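Archaemetzincin (Archaeoglobus fulgidus, PDB 3ZVS) is a probable zinc metalloprotease of the M54 family whose natural substrate is unknown and which carries one catalytic and one apparently structural zinc ion. Local coordinates at residues 8-12 against 13-17. Sequence-based numbering, arbitrary orientation.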
ATOM      1  N   LEU A   8      -0.715  -0.002  11.205  1.00  9.94           N
ATOM      2  CA  LEU A   8       0.364   0.719  11.851  1.00  9.54           C
ATOM      3  C   LEU A   8      -0.034   2.175  11.980  1.00  8.88           C
ATOM      4  O   LEU A   8       0.160   2.955  11.035  1.00 10.97           O
ATOM      5  CB  LEU A   8       1.644   0.622  11.037  1.00 13.02           C
ATOM      6  CG  LEU A   8       2.231  -0.759  10.844  1.00 14.81           C
ATOM      7  CD1 LEU A   8       3.342  -0.720   9.809  1.00 13.97           C
ATOM      8  CD2 LEU A   8       2.755  -1.341  12.119  1.00 14.38           C
ATOM      9  N   SER A   9      -0.653   2.546  13.096  1.00 10.84           N
ATOM     10  CA  SER A   9      -1.215   3.894  13.243  1.00  9.81           C
ATOM     11  C   SER A   9      -2.143   4.283  12.090  1.00  9.93           C
ATOM     12  O   SER A   9      -1.860   5.198  11.321  1.00  9.86           O
ATOM     13  CB  SER A   9      -0.130   4.924  13.398  1.00 10.27           C
ATOM     14  OG  SER A   9       0.707   4.606  14.517  1.00 11.70           O
ATOM     15  N   VAL A  10      -3.267   3.597  12.025  1.00  9.66           N
ATOM     16  CA  VAL A  10      -4.217   3.756  10.932  1.00  8.78           C
ATOM     17  C   VAL A  10      -5.629   3.576  11.452  1.00 10.84           C
ATOM     18  O   VAL A  10      -5.875   2.766  12.338  1.00 10.61           O
ATOM     19  CB  VAL A  10      -3.903   2.770   9.781  1.00  8.24           C
ATOM     20  CG1 VAL A  10      -4.141   1.321  10.177  1.00 10.98           C
ATOM     21  CG2 VAL A  10      -4.690   3.156   8.506  1.00 12.41           C
ATOM     22  N   ASN A  11      -6.570   4.308  10.869  1.00 10.02           N
ATOM     23  CA  ASN A  11      -7.999   4.149  11.182  1.00  9.88           C
ATOM     24  C   ASN A  11      -8.462   2.702  10.953  1.00 10.29           C
ATOM     25  O   ASN A  11      -8.211   2.097   9.891  1.00 10.20           O
ATOM     26  CB  ASN A  11      -8.776   5.074  10.266  1.00  9.92           C
ATOM     27  CG  ASN A  11     -10.258   5.132  10.581  1.00 12.83           C
ATOM     28  OD1 ASN A  11     -10.773   4.432  11.458  1.00 17.92           O
ATOM     29  ND2 ASN A  11     -10.952   5.972   9.863  1.00 17.23           N
ATOM     30  N   SER A  12      -9.104   2.116  11.962  1.00 10.67           N
ATOM     31  CA  SER A  12      -9.582   0.736  11.863  1.00 12.34           C
ATOM     32  C   SER A  12     -10.569   0.541  10.723  1.00 11.51           C
ATOM     33  O   SER A  12     -10.631  -0.542  10.121  1.00 12.23           O
ATOM     34  CB  SER A  12     -10.222   0.298  13.198  1.00 12.92           C
ATOM     35  OG  SER A  12     -11.339   1.091  13.512  1.00 17.48           O
ATOM     36  N   HIS A  13     -11.311   1.593  10.408  1.00 11.22           N
ATOM     37  CA  HIS A  13     -12.322   1.528   9.343  1.00 14.65           C
ATOM     38  C   HIS A  13     -11.601   1.352   7.999  1.00 15.27           C
ATOM     39  O   HIS A  13     -12.077   0.607   7.114  1.00 13.56           O
ATOM     40  CB  HIS A  13     -13.223   2.781   9.344  1.00 15.81           C
ATOM     41  CG  HIS A  13     -14.056   2.924  10.585  1.00 23.03           C
ATOM     42  ND1 HIS A  13     -15.121   2.092  10.860  1.00 25.41           N
ATOM     43  CD2 HIS A  13     -13.982   3.794  11.619  1.00 21.68           C
ATOM     44  CE1 HIS A  13     -15.656   2.432  12.017  1.00 29.98           C
ATOM     45  NE2 HIS A  13     -14.989   3.466  12.498  1.00 25.46           N
ATOM     46  N   THR A  14     -10.441   1.987   7.849  1.00 10.97           N
ATOM     47  CA  THR A  14      -9.680   1.900   6.590  1.00 11.09           C
ATOM     48  C   THR A  14      -9.107   0.502   6.392  1.00 11.38           C
ATOM     49  O   THR A  14      -9.069  -0.056   5.280  1.00 12.16           O
ATOM     50  CB  THR A  14      -8.583   2.948   6.597  1.00 11.49           C
ATOM     51  OG1 THR A  14      -9.188   4.230   6.795  1.00 13.71           O
ATOM     52  CG2 THR A  14      -7.801   2.959   5.280  1.00 12.91           C
ATOM     53  N   VAL A  15      -8.702  -0.103   7.503  1.00 11.11           N
ATOM     54  CA  VAL A  15      -8.286  -1.468   7.462  1.00 10.73           C
ATOM     55  C   VAL A  15      -9.433  -2.377   7.009  1.00 12.13           C
ATOM     56  O   VAL A  15      -9.208  -3.309   6.213  1.00 11.21           O
ATOM     57  CB  VAL A  15      -7.751  -1.915   8.856  1.00 11.66           C
ATOM     58  CG1 VAL A  15      -7.489  -3.431   8.877  1.00 13.55           C
ATOM     59  CG2 VAL A  15      -6.495  -1.117   9.209  1.00 15.66           C
ATOM     60  N   GLU A  16     -10.634  -2.135   7.532  1.00 11.28           N
ATOM     61  CA  GLU A  16     -11.818  -2.886   7.141  1.00 15.36           C
ATOM     62  C   GLU A  16     -12.082  -2.762   5.642  1.00 14.22           C
ATOM     63  O   GLU A  16     -12.455  -3.743   5.013  1.00 14.21           O
ATOM     64  CB  GLU A  16     -13.052  -2.386   7.904  1.00 14.10           C
ATOM     65  CG  GLU A  16     -13.099  -2.777   9.372  1.00 24.54           C
ATOM     66  CD  GLU A  16     -14.215  -2.051  10.181  1.00 38.24           C
ATOM     67  OE1 GLU A  16     -14.944  -1.169   9.652  1.00 37.84           O
ATOM     68  OE2 GLU A  16     -14.350  -2.378  11.379  1.00 42.23           O
ATOM     69  N   VAL A  17     -11.879  -1.581   5.064  1.00 12.00           N
ATOM     70  CA  VAL A  17     -11.999  -1.416   3.611  1.00 13.35           C
ATOM     71  C   VAL A  17     -11.141  -2.418   2.886  1.00 13.52           C
ATOM     72  O   VAL A  17     -11.592  -3.089   1.927  1.00 14.29           O
ATOM     73  CB  VAL A  17     -11.578   0.007   3.169  1.00 14.27           C
ATOM     74  CG1 VAL A  17     -11.353   0.092   1.644  1.00 15.72           C
ATOM     75  CG2 VAL A  17     -12.595   1.040   3.661  1.00 16.94           C
TER
HETATM   76  O   HOH W   1     -13.517  -0.183  12.962  1.00 28.11           O
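N11 and H13 meet at the start of helix 12-26, where N11 is the N-cap residue and its side chain caps the first turn. The extended backbone of V10 leads into this cap from the loop that follows strand 2-7. With CG anti to the backbone N (chi1 -174°), the N11 amide reaches forward along the chain, and OD1 accepts a nearly straight bond from H13 N at 3.1 Å. The donor stands well above the carbonyl plane of the amide rather than on a lone pair. N11 OD1 also lies 3.3 Å from H13 CD2, and the amide and imidazole planes are almost perpendicular, 89° apart. The N11 carbonyl begins the helical bonding: its O takes V15 N in the carbonyl plane and, weakly, T14 N. One step on, S12 O accepts E16 N at 3.0 Å, continuing the i to i+4 pattern. S12 OG, meanwhile, lies over one face of the H13 ring, toward its rim. A water stands above that same face and joins OG to the E16 carboxylate, donating to OE2, while the other carboxylate oxygen, OE1, receives a weak bond from H13 ND1. S12, through the water, and H13, directly, thus both reach E16 on the exposed side of the turn. The buried side faces the fold: T14 packs on V111 of helix 104-122, and V15 on I5 and P7 of strand 2-7, so that the turn is set between sheet and helix. There V10 and V15 cross at about a right angle, the loop valine touching the helix through CG1, 3.5 Å from V15 CG2.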